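Local coordinates for 2-amino-4-hydroxy-6-hydroxymethyldihydropteridine pyrophosphokinase (Haemophilus influenzae, PDB 1CBK), which probably catalyses the transfer of pyrophosphate from ATP to 6-hydroxymethyl-7,8-dihydropterin, a step in folate biosynthesis, at residues S10-P15 against V84-W89; H20-A25 against R92-D97; T14-L19 against S38-S43. All coordinates share one frame; numbering follows the deposited sequence.

Contact 1: S10-P15 against V84-W89. With ROI (7,8-dihydro-7,7-dimethyl-6-hydroxypterin), chain D; SO4 (sulfate ion), chain C.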
loop_
_atom_site.group_PDB
_atom_site.type_symbol
_atom_site.label_atom_id
_atom_site.label_comp_id
_atom_site.label_asym_id
_atom_site.label_seq_id
_atom_site.Cartn_x
_atom_site.Cartn_y
_atom_site.Cartn_z
ATOM N N SER A 10 2.140 -4.767 -15.872
ATOM C CA SER A 10 3.409 -4.903 -16.608
ATOM C C SER A 10 3.798 -3.578 -17.198
ATOM O O SER A 10 2.924 -2.798 -17.578
ATOM C CB SER A 10 3.266 -5.909 -17.773
ATOM O OG SER A 10 4.379 -5.865 -18.679
ATOM N N ASN A 11 5.089 -3.290 -17.244
ATOM C CA ASN A 11 5.540 -2.062 -17.899
ATOM C C ASN A 11 6.838 -2.312 -18.691
ATOM O O ASN A 11 7.533 -1.367 -19.063
ATOM C CB ASN A 11 5.713 -0.869 -16.926
ATOM C CG ASN A 11 6.973 -0.947 -16.081
ATOM O OD1 ASN A 11 7.488 -2.026 -15.774
ATOM N ND2 ASN A 11 7.434 0.206 -15.634
ATOM N N LEU A 12 7.114 -3.574 -19.020
ATOM C CA LEU A 12 8.351 -3.913 -19.709
ATOM C C LEU A 12 8.151 -5.003 -20.767
ATOM O O LEU A 12 7.345 -5.922 -20.590
ATOM C CB LEU A 12 9.382 -4.395 -18.666
ATOM C CG LEU A 12 10.805 -3.853 -18.473
ATOM C CD1 LEU A 12 11.680 -4.970 -17.937
ATOM C CD2 LEU A 12 11.417 -3.301 -19.748
ATOM N N ASN A 13 8.851 -4.862 -21.889
ATOM C CA ASN A 13 8.798 -5.826 -22.985
ATOM C C ASN A 13 7.393 -6.108 -23.520
ATOM O O ASN A 13 6.928 -7.258 -23.517
ATOM C CB ASN A 13 9.482 -7.146 -22.579
ATOM C CG ASN A 13 10.983 -6.989 -22.317
ATOM O OD1 ASN A 13 11.590 -5.971 -22.660
ATOM N ND2 ASN A 13 11.590 -8.016 -21.724
ATOM N N THR A 14 6.764 -5.059 -24.028
ATOM C CA THR A 14 5.430 -5.106 -24.606
ATOM C C THR A 14 4.370 -5.563 -23.583
ATOM O O THR A 14 3.849 -6.675 -23.657
ATOM C CB THR A 14 5.415 -5.975 -25.905
ATOM O OG1 THR A 14 6.558 -5.640 -26.701
ATOM C CG2 THR A 14 4.171 -5.695 -26.726
ATOM N N PRO A 15 4.016 -4.671 -22.637
ATOM C CA PRO A 15 3.039 -4.898 -21.566
ATOM C C PRO A 15 1.716 -5.525 -21.997
ATOM O O PRO A 15 1.271 -6.485 -21.383
ATOM C CB PRO A 15 2.834 -3.500 -20.978
ATOM C CG PRO A 15 4.161 -2.854 -21.156
ATOM C CD PRO A 15 4.588 -3.308 -22.538
ATOM N N VAL A 84 10.947 -10.712 -15.394
ATOM C CA VAL A 84 12.138 -9.951 -15.061
ATOM C C VAL A 84 11.718 -8.655 -14.327
ATOM O O VAL A 84 10.782 -7.969 -14.765
ATOM C CB VAL A 84 12.903 -9.552 -16.368
ATOM C CG1 VAL A 84 13.866 -8.402 -16.116
ATOM C CG2 VAL A 84 13.631 -10.751 -16.935
ATOM N N ARG A 85 12.423 -8.321 -13.241
ATOM C CA ARG A 85 12.177 -7.093 -12.481
ATOM C C ARG A 85 13.528 -6.390 -12.412
ATOM O O ARG A 85 14.482 -6.962 -11.874
ATOM C CB ARG A 85 11.721 -7.411 -11.053
ATOM C CG ARG A 85 11.136 -6.211 -10.296
ATOM C CD ARG A 85 11.064 -6.483 -8.810
ATOM N NE ARG A 85 12.326 -6.127 -8.163
ATOM C CZ ARG A 85 12.788 -6.687 -7.049
ATOM N NH1 ARG A 85 12.111 -7.664 -6.470
ATOM N NH2 ARG A 85 13.943 -6.290 -6.530
ATOM N N LEU A 86 13.603 -5.150 -12.889
ATOM C CA LEU A 86 14.868 -4.405 -12.913
ATOM C C LEU A 86 15.338 -3.723 -11.619
ATOM O O LEU A 86 16.521 -3.410 -11.481
ATOM C CB LEU A 86 14.848 -3.387 -14.050
ATOM C CG LEU A 86 14.533 -3.932 -15.445
ATOM C CD1 LEU A 86 14.632 -2.810 -16.456
ATOM C CD2 LEU A 86 15.477 -5.080 -15.816
ATOM N N ARG A 87 14.415 -3.472 -10.692
ATOM C CA ARG A 87 14.725 -2.803 -9.406
ATOM C C ARG A 87 13.461 -2.807 -8.559
ATOM O O ARG A 87 12.371 -2.957 -9.098
ATOM C CB ARG A 87 15.153 -1.338 -9.655
ATOM C CG ARG A 87 14.260 -0.615 -10.657
ATOM C CD ARG A 87 14.479 0.878 -10.613
ATOM N NE ARG A 87 13.892 1.540 -11.774
ATOM C CZ ARG A 87 13.755 2.853 -11.894
ATOM N NH1 ARG A 87 14.224 3.662 -10.945
ATOM N NH2 ARG A 87 13.171 3.355 -12.976
ATOM N N ARG A 88 13.598 -2.675 -7.240
ATOM C CA ARG A 88 12.413 -2.607 -6.371
ATOM C C ARG A 88 11.620 -1.347 -6.759
ATOM O O ARG A 88 12.195 -0.303 -7.048
ATOM C CB ARG A 88 12.769 -2.541 -4.889
ATOM C CG ARG A 88 11.521 -2.697 -4.018
ATOM C CD ARG A 88 11.786 -2.418 -2.550
ATOM N NE ARG A 88 12.589 -3.455 -1.908
ATOM C CZ ARG A 88 13.050 -3.389 -0.657
ATOM N NH1 ARG A 88 12.824 -2.322 0.104
ATOM N NH2 ARG A 88 13.759 -4.395 -0.171
ATOM N N TRP A 89 10.305 -1.482 -6.794
ATOM C CA TRP A 89 9.378 -0.427 -7.201
ATOM C C TRP A 89 9.563 -0.013 -8.645
ATOM O O TRP A 89 8.899 0.931 -9.094
ATOM C CB TRP A 89 9.475 0.825 -6.314
ATOM C CG TRP A 89 9.247 0.584 -4.885
ATOM C CD1 TRP A 89 10.182 0.603 -3.903
ATOM C CD2 TRP A 89 7.991 0.335 -4.246
ATOM N NE1 TRP A 89 9.585 0.394 -2.677
ATOM C CE2 TRP A 89 8.232 0.224 -2.863
ATOM C CE3 TRP A 89 6.671 0.207 -4.708
ATOM C CZ2 TRP A 89 7.221 -0.006 -1.929
ATOM C CZ3 TRP A 89 5.650 -0.022 -3.772
ATOM C CH2 TRP A 89 5.939 -0.124 -2.401
HETATM N N1 ROI D . 2.506 1.085 -10.936
HETATM C C2 ROI D . 1.421 0.892 -11.763
HETATM N N2 ROI D . 0.852 1.993 -12.323
HETATM N N3 ROI D . 0.908 -0.332 -12.035
HETATM C C4 ROI D . 1.422 -1.458 -11.495
HETATM O O4 ROI D . 0.987 -2.588 -11.769
HETATM C C4A ROI D . 2.521 -1.334 -10.582
HETATM N N5 ROI D . 3.033 -2.391 -10.023
HETATM C C6 ROI D . 4.093 -2.353 -9.141
HETATM C C7 ROI D . 4.602 -0.973 -8.646
HETATM C C16 ROI D . 4.003 -0.633 -7.226
HETATM C C15 ROI D . 6.136 -0.923 -8.649
HETATM N N8 ROI D . 4.119 0.155 -9.500
HETATM C C8A ROI D . 3.037 0.025 -10.351
HETATM O O9 ROI D . 4.557 -3.486 -8.792
HETATM S S SO4 C . 8.819 -4.942 -5.806
HETATM O O1 SO4 C . 8.098 -4.314 -4.548
HETATM O O2 SO4 C . 7.857 -6.062 -6.502
HETATM O O3 SO4 C . 9.088 -3.796 -6.715
HETATM O O4 SO4 C . 10.202 -5.674 -5.400
#
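Beyond V84 and L86, which pack against L12, the same loop carries two flat groups that turn to bound molecules. The R85 guanidinium has sulfate oxygen O4 over one face, 3.0 Å from R85 NH1. The W89 indole offers its six-membered edge to the pterin analogue, with CE3 3.8 Å from methyl carbon C16 and close to the ring plane. W89 also meets Y116 and H115 of the second subunit edge-to-face. The contact across the segments is small and apolar. L12 CD1 reaches CG of L86 at 3.9 Å, the two leucine side chains crossing at about a right angle, while CG1 of V84 lies at the margin, 4.5 Å from the same methyl. Aliphatic side chains suit a small contact made by van der Waals packing alone. The loops belong to a ferredoxin-like fold: residues 10-15 link strand 2-10 to helix 15-27, whereas the other loop runs from helix 67-80 towards strand 95-101, beside the ligand pocket. R85 runs extended to CD and bends at chi3 (87°); its NE makes a weak bond of 3.3 Å to the carbonyl O of R87. The backbone N of W89 donates to O3 of the sulfate, an ion probably from the crystallisation liquor, at 2.6 Å with an N-H...O angle of 157°. R87 is tied down by salt bridges to D50 and E91.

Contact 2: H20-A25 against R92-D97. With ROI (7,8-dihydro-7,7-dimethyl-6-hydroxypterin), chain D; SO4 (sulfate ion), chain C.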
loop_
_atom_site.group_PDB
_atom_site.type_symbol
_atom_site.label_atom_id
_atom_site.label_comp_id
_atom_site.label_asym_id
_atom_site.label_seq_id
_atom_site.Cartn_x
_atom_site.Cartn_y
_atom_site.Cartn_z
ATOM N N HIS A 20 -1.802 -10.397 -22.253
ATOM C CA HIS A 20 -2.545 -11.380 -23.065
ATOM C C HIS A 20 -1.964 -12.780 -22.855
ATOM O O HIS A 20 -2.703 -13.752 -22.671
ATOM C CB HIS A 20 -2.523 -11.036 -24.559
ATOM C CG HIS A 20 -3.423 -9.898 -24.933
ATOM N ND1 HIS A 20 -4.721 -9.803 -24.492
ATOM C CD2 HIS A 20 -3.220 -8.833 -25.744
ATOM C CE1 HIS A 20 -5.288 -8.725 -25.018
ATOM N NE2 HIS A 20 -4.395 -8.122 -25.780
ATOM N N ALA A 21 -0.643 -12.885 -22.817
ATOM C CA ALA A 21 -0.040 -14.193 -22.608
ATOM C C ALA A 21 -0.388 -14.738 -21.226
ATOM O O ALA A 21 -0.654 -15.931 -21.085
ATOM C CB ALA A 21 1.480 -14.133 -22.789
ATOM N N ALA A 22 -0.380 -13.876 -20.205
ATOM C CA ALA A 22 -0.689 -14.324 -18.844
ATOM C C ALA A 22 -2.160 -14.768 -18.699
ATOM O O ALA A 22 -2.458 -15.747 -18.017
ATOM C CB ALA A 22 -0.338 -13.240 -17.835
ATOM N N LEU A 23 -3.066 -14.046 -19.353
ATOM C CA LEU A 23 -4.488 -14.357 -19.321
ATOM C C LEU A 23 -4.762 -15.695 -20.018
ATOM O O LEU A 23 -5.565 -16.498 -19.536
ATOM C CB LEU A 23 -5.292 -13.205 -19.939
ATOM C CG LEU A 23 -5.296 -11.989 -18.987
ATOM C CD1 LEU A 23 -5.680 -10.723 -19.709
ATOM C CD2 LEU A 23 -6.255 -12.226 -17.827
ATOM N N LYS A 24 -4.079 -15.938 -21.135
ATOM C CA LYS A 24 -4.208 -17.197 -21.851
ATOM C C LYS A 24 -3.737 -18.320 -20.920
ATOM O O LYS A 24 -4.435 -19.324 -20.753
ATOM C CB LYS A 24 -3.363 -17.157 -23.128
ATOM C CG LYS A 24 -3.252 -18.489 -23.911
ATOM C CD LYS A 24 -2.409 -18.260 -25.176
ATOM C CE LYS A 24 -2.240 -19.515 -26.010
ATOM N NZ LYS A 24 -1.786 -19.194 -27.418
ATOM N N ALA A 25 -2.569 -18.162 -20.303
ATOM C CA ALA A 25 -2.065 -19.178 -19.393
ATOM C C ALA A 25 -3.033 -19.442 -18.209
ATOM O O ALA A 25 -3.268 -20.598 -17.853
ATOM C CB ALA A 25 -0.678 -18.808 -18.879
ATOM N N ARG A 92 9.077 -4.216 -14.490
ATOM C CA ARG A 92 8.847 -5.658 -14.406
ATOM C C ARG A 92 8.031 -6.055 -15.642
ATOM O O ARG A 92 7.129 -5.326 -16.057
ATOM C CB ARG A 92 8.057 -6.004 -13.141
ATOM C CG ARG A 92 6.651 -5.364 -13.141
ATOM C CD ARG A 92 6.181 -5.032 -11.758
ATOM N NE ARG A 92 7.162 -4.199 -11.084
ATOM C CZ ARG A 92 7.636 -4.465 -9.875
ATOM N NH1 ARG A 92 7.177 -5.522 -9.199
ATOM N NH2 ARG A 92 8.543 -3.663 -9.332
ATOM N N THR A 93 8.341 -7.208 -16.217
ATOM C CA THR A 93 7.618 -7.685 -17.387
ATOM C C THR A 93 6.207 -8.171 -17.031
ATOM O O THR A 93 5.312 -8.127 -17.868
ATOM C CB THR A 93 8.390 -8.814 -18.089
ATOM O OG1 THR A 93 8.651 -9.849 -17.143
ATOM C CG2 THR A 93 9.740 -8.303 -18.656
ATOM N N LEU A 94 6.010 -8.634 -15.794
ATOM C CA LEU A 94 4.706 -9.137 -15.356
ATOM C C LEU A 94 4.616 -9.420 -13.857
ATOM O O LEU A 94 5.546 -9.956 -13.259
ATOM C CB LEU A 94 4.369 -10.459 -16.096
ATOM C CG LEU A 94 3.047 -11.177 -15.748
ATOM C CD1 LEU A 94 1.883 -10.459 -16.433
ATOM C CD2 LEU A 94 3.112 -12.628 -16.195
ATOM N N ASP A 95 3.477 -9.070 -13.274
ATOM C CA ASP A 95 3.170 -9.355 -11.873
ATOM C C ASP A 95 1.720 -9.857 -11.861
ATOM O O ASP A 95 0.857 -9.225 -12.458
ATOM C CB ASP A 95 3.247 -8.091 -10.990
ATOM C CG ASP A 95 4.546 -7.982 -10.217
ATOM O OD1 ASP A 95 5.413 -8.857 -10.353
ATOM O OD2 ASP A 95 4.703 -7.004 -9.464
ATOM N N LEU A 96 1.497 -11.017 -11.244
ATOM C CA LEU A 96 0.168 -11.623 -11.088
ATOM C C LEU A 96 -0.045 -11.643 -9.580
ATOM O O LEU A 96 0.806 -12.148 -8.859
ATOM C CB LEU A 96 0.144 -13.063 -11.627
ATOM C CG LEU A 96 0.432 -13.189 -13.128
ATOM C CD1 LEU A 96 0.301 -14.647 -13.564
ATOM C CD2 LEU A 96 -0.530 -12.298 -13.907
ATOM N N ASP A 97 -1.150 -11.081 -9.098
ATOM C CA ASP A 97 -1.412 -11.035 -7.651
ATOM C C ASP A 97 -2.847 -11.488 -7.303
ATOM O O ASP A 97 -3.796 -11.044 -7.934
ATOM C CB ASP A 97 -1.239 -9.599 -7.121
ATOM C CG ASP A 97 0.209 -9.138 -7.110
ATOM O OD1 ASP A 97 1.051 -9.819 -6.484
ATOM O OD2 ASP A 97 0.501 -8.082 -7.711
HETATM N N1 ROI D . 2.506 1.085 -10.936
HETATM C C2 ROI D . 1.421 0.892 -11.763
HETATM N N2 ROI D . 0.852 1.993 -12.323
HETATM N N3 ROI D . 0.908 -0.332 -12.035
HETATM C C4 ROI D . 1.422 -1.458 -11.495
HETATM O O4 ROI D . 0.987 -2.588 -11.769
HETATM C C4A ROI D . 2.521 -1.334 -10.582
HETATM N N5 ROI D . 3.033 -2.391 -10.023
HETATM C C6 ROI D . 4.093 -2.353 -9.141
HETATM C C7 ROI D . 4.602 -0.973 -8.646
HETATM C C16 ROI D . 4.003 -0.633 -7.226
HETATM C C15 ROI D . 6.136 -0.923 -8.649
HETATM N N8 ROI D . 4.119 0.155 -9.500
HETATM C C8A ROI D . 3.037 0.025 -10.351
HETATM O O9 ROI D . 4.557 -3.486 -8.792
HETATM S S SO4 C . 8.819 -4.942 -5.806
HETATM O O1 SO4 C . 8.098 -4.314 -4.548
HETATM O O2 SO4 C . 7.857 -6.062 -6.502
HETATM O O3 SO4 C . 9.088 -3.796 -6.715
HETATM O O4 SO4 C . 10.202 -5.674 -5.400
#
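L94 and L96 bring their methyls to A22 by different first torsions. In L94, CG stands anti to the backbone N (chi1 178°) and CD1 ends 3.8 Å from A22 CB; in L96, CG is instead anti to the carbonyl carbon (chi1 -62°), which leaves CD2 4.0 Å from the same CB. A22 CB thus meets both methyls of L94 and one of L96. Alanine fits here because it lets the helix come close to the sheet, and the branched leucines fill the space around it. Away from this apolar side, R92 and D95 reach into the pterin pocket. The R92 chain bends at chi2 and chi3; O9 of the bound pterin analogue lies over one face of its guanidinium, offset toward the rim, while D95 and the sulfate meet its edge. R92 NH1 bonds to D95 OD2 at 2.9 Å, a salt bridge made on the syn side of the carboxylate but 33° out of its plane. R92 NH1 also bonds to sulfate O2 at 2.8 Å, and R92 NH2 to O3 at 2.7 Å, two nitrogens gripping the anion together. Y54 OH accepts from R92 NE and the carbonyl of G90 from R92 NH2, while R83 pairs with the other oxygen of D95. Helix 15-27 and helix 67-80 pack on the sheet here: L96 touches L74 and I77 of the latter, and L8 of strand 2-10 meets both A22 and L96.

Contact 3: T14-L19 against S38-S43. With ROI (7,8-dihydro-7,7-dimethyl-6-hydroxypterin), chain D.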
loop_
_atom_site.group_PDB
_atom_site.type_symbol
_atom_site.label_atom_id
_atom_site.label_comp_id
_atom_site.label_asym_id
_atom_site.label_seq_id
_atom_site.Cartn_x
_atom_site.Cartn_y
_atom_site.Cartn_z
ATOM N N THR A 14 6.764 -5.059 -24.028
ATOM C CA THR A 14 5.430 -5.106 -24.606
ATOM C C THR A 14 4.370 -5.563 -23.583
ATOM O O THR A 14 3.849 -6.675 -23.657
ATOM C CB THR A 14 5.415 -5.975 -25.905
ATOM O OG1 THR A 14 6.558 -5.640 -26.701
ATOM C CG2 THR A 14 4.171 -5.695 -26.726
ATOM N N PRO A 15 4.016 -4.671 -22.637
ATOM C CA PRO A 15 3.039 -4.898 -21.566
ATOM C C PRO A 15 1.716 -5.525 -21.997
ATOM O O PRO A 15 1.271 -6.485 -21.383
ATOM C CB PRO A 15 2.834 -3.500 -20.978
ATOM C CG PRO A 15 4.161 -2.854 -21.156
ATOM C CD PRO A 15 4.588 -3.308 -22.538
ATOM N N VAL A 16 1.107 -5.014 -23.061
ATOM C CA VAL A 16 -0.165 -5.568 -23.544
ATOM C C VAL A 16 -0.012 -7.053 -23.920
ATOM O O VAL A 16 -0.888 -7.860 -23.613
ATOM C CB VAL A 16 -0.709 -4.758 -24.746
ATOM C CG1 VAL A 16 -1.963 -5.406 -25.315
ATOM C CG2 VAL A 16 -1.005 -3.323 -24.334
ATOM N N GLU A 17 1.096 -7.406 -24.579
ATOM C CA GLU A 17 1.358 -8.788 -24.954
ATOM C C GLU A 17 1.603 -9.658 -23.709
ATOM O O GLU A 17 1.149 -10.812 -23.644
ATOM C CB GLU A 17 2.551 -8.845 -25.912
ATOM C CG GLU A 17 2.871 -10.232 -26.454
ATOM C CD GLU A 17 4.046 -10.218 -27.432
ATOM O OE1 GLU A 17 5.195 -10.264 -26.977
ATOM O OE2 GLU A 17 3.838 -10.122 -28.654
ATOM N N GLN A 18 2.343 -9.136 -22.737
ATOM C CA GLN A 18 2.585 -9.856 -21.488
ATOM C C GLN A 18 1.245 -10.208 -20.787
ATOM O O GLN A 18 1.063 -11.316 -20.278
ATOM C CB GLN A 18 3.438 -9.004 -20.536
ATOM C CG GLN A 18 4.821 -8.667 -21.068
ATOM C CD GLN A 18 5.820 -9.797 -20.909
ATOM O OE1 GLN A 18 5.576 -10.776 -20.203
ATOM N NE2 GLN A 18 6.987 -9.645 -21.547
ATOM N N LEU A 19 0.323 -9.255 -20.749
ATOM C CA LEU A 19 -0.993 -9.465 -20.132
ATOM C C LEU A 19 -1.810 -10.488 -20.921
ATOM O O LEU A 19 -2.417 -11.374 -20.322
ATOM C CB LEU A 19 -1.758 -8.141 -19.979
ATOM C CG LEU A 19 -1.668 -7.475 -18.593
ATOM C CD1 LEU A 19 -0.261 -7.407 -18.056
ATOM C CD2 LEU A 19 -2.297 -6.115 -18.634
ATOM N N SER A 38 -11.267 -7.350 -17.083
ATOM C CA SER A 38 -11.577 -5.947 -17.237
ATOM C C SER A 38 -10.843 -5.432 -18.487
ATOM O O SER A 38 -10.109 -6.186 -19.135
ATOM C CB SER A 38 -11.009 -5.193 -16.037
ATOM O OG SER A 38 -9.581 -5.267 -16.054
ATOM N N SER A 39 -11.070 -4.156 -18.806
ATOM C CA SER A 39 -10.369 -3.476 -19.899
ATOM C C SER A 39 -8.913 -3.338 -19.422
ATOM O O SER A 39 -8.620 -3.548 -18.234
ATOM C CB SER A 39 -10.941 -2.068 -20.083
ATOM O OG SER A 39 -12.297 -2.092 -20.490
ATOM N N PHE A 40 -8.002 -3.011 -20.341
ATOM C CA PHE A 40 -6.590 -2.817 -20.014
ATOM C C PHE A 40 -6.449 -1.301 -19.799
ATOM O O PHE A 40 -6.928 -0.499 -20.623
ATOM C CB PHE A 40 -5.695 -3.268 -21.172
ATOM C CG PHE A 40 -5.507 -4.766 -21.283
ATOM C CD1 PHE A 40 -6.346 -5.660 -20.619
ATOM C CD2 PHE A 40 -4.486 -5.287 -22.087
ATOM C CE1 PHE A 40 -6.181 -7.051 -20.757
ATOM C CE2 PHE A 40 -4.309 -6.676 -22.240
ATOM C CZ PHE A 40 -5.157 -7.557 -21.574
ATOM N N TYR A 41 -5.790 -0.908 -18.708
ATOM C CA TYR A 41 -5.642 0.507 -18.370
ATOM C C TYR A 41 -4.182 0.865 -18.318
ATOM O O TYR A 41 -3.441 0.161 -17.648
ATOM C CB TYR A 41 -6.228 0.803 -16.974
ATOM C CG TYR A 41 -7.727 0.638 -16.876
ATOM C CD1 TYR A 41 -8.301 -0.627 -16.725
ATOM C CD2 TYR A 41 -8.565 1.743 -16.998
ATOM C CE1 TYR A 41 -9.682 -0.794 -16.708
ATOM C CE2 TYR A 41 -9.952 1.590 -16.981
ATOM C CZ TYR A 41 -10.495 0.326 -16.842
ATOM O OH TYR A 41 -11.858 0.163 -16.874
ATOM N N LYS A 42 -3.802 1.952 -19.005
ATOM C CA LYS A 42 -2.421 2.454 -19.006
ATOM C C LYS A 42 -2.402 3.455 -17.842
ATOM O O LYS A 42 -3.138 4.449 -17.849
ATOM C CB LYS A 42 -2.090 3.140 -20.332
ATOM C CG LYS A 42 -0.622 3.611 -20.457
ATOM C CD LYS A 42 -0.312 3.948 -21.911
ATOM C CE LYS A 42 1.161 4.245 -22.154
ATOM N NZ LYS A 42 1.509 5.686 -21.955
ATOM N N SER A 43 -1.547 3.206 -16.860
ATOM C CA SER A 43 -1.511 4.039 -15.679
ATOM C C SER A 43 -0.120 4.557 -15.351
ATOM O O SER A 43 0.881 3.920 -15.667
ATOM C CB SER A 43 -2.034 3.210 -14.497
ATOM O OG SER A 43 -1.228 2.047 -14.312
HETATM N N1 ROI D . 2.506 1.085 -10.936
HETATM C C2 ROI D . 1.421 0.892 -11.763
HETATM N N2 ROI D . 0.852 1.993 -12.323
HETATM N N3 ROI D . 0.908 -0.332 -12.035
HETATM C C4 ROI D . 1.422 -1.458 -11.495
HETATM O O4 ROI D . 0.987 -2.588 -11.769
HETATM C C4A ROI D . 2.521 -1.334 -10.582
HETATM N N5 ROI D . 3.033 -2.391 -10.023
HETATM C C6 ROI D . 4.093 -2.353 -9.141
HETATM C C7 ROI D . 4.602 -0.973 -8.646
HETATM C C16 ROI D . 4.003 -0.633 -7.226
HETATM C C15 ROI D . 6.136 -0.923 -8.649
HETATM N N8 ROI D . 4.119 0.155 -9.500
HETATM C C8A ROI D . 3.037 0.025 -10.351
HETATM O O9 ROI D . 4.557 -3.486 -8.792
#
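V16 and L19, one turn of helix 15-27, close on F40, just ahead of the 41-43 part of strand 32-43. This joins the first helix to the sheet in the beta-alpha-beta-beta-alpha-beta order of a ferredoxin-like fold. F40 has CG anti to its carbonyl carbon, which directs the ring to the helix, and chi2 of 16° sets the ring's rotation. L19 takes an unusual chi1 of -97°, and its side chain slides past that of F40 in the opposite direction. With this chi1 and the turn at chi2 together, L19 CD2 stands over the centre of the F40 ring, 4.1 Å from the centroid and only 9° off the normal, a CH-pi contact, while L19 CB touches F40 CE2 at 3.7 Å. V16 brings its CG1 branch, anti to the backbone N, to 4.1 Å from F40 CE2, and its carbonyl O, near the ring plane, to 3.9 Å from F40 CE2. A flat aromatic suits the place because it offers a face to leucine and an edge to the helix backbone. H20 and L23, the next turn, also meet the ring, and A57 and V55 of strand 54-63 line the sheet side, against F40 and L19 respectively. Ahead of F40, S38 OG reaches forward to the carbonyl O of S39 at 2.9 Å and accepts from V58 N. At the strand end, S43 OG accepts from N2 of the bound pterin analogue at 2.9 Å.

Contacts 2 and 3 use successive turns of helix 15-27 against the same sheet, and contact 1 involves the loop before it; each also includes a segment that touches the pterin analogue. The centres of contacts 2 and 3 are about 9 Å apart, and H20 CE1 comes within 3.6 Å of F40 CE2. Contact 1 lies about 11 Å from contact 2 and 12 Å from contact 3, centre to centre. T93 ties it to contact 2: T93 O is 2.6 Å from S10 OG and T93 N 2.9 Å from V84 O, both probable hydrogen bonds. Contacts 1 and 2 hold the sulfate between W89 and R92, whereas contact 3 reaches the pterin analogue at its far end, through S43.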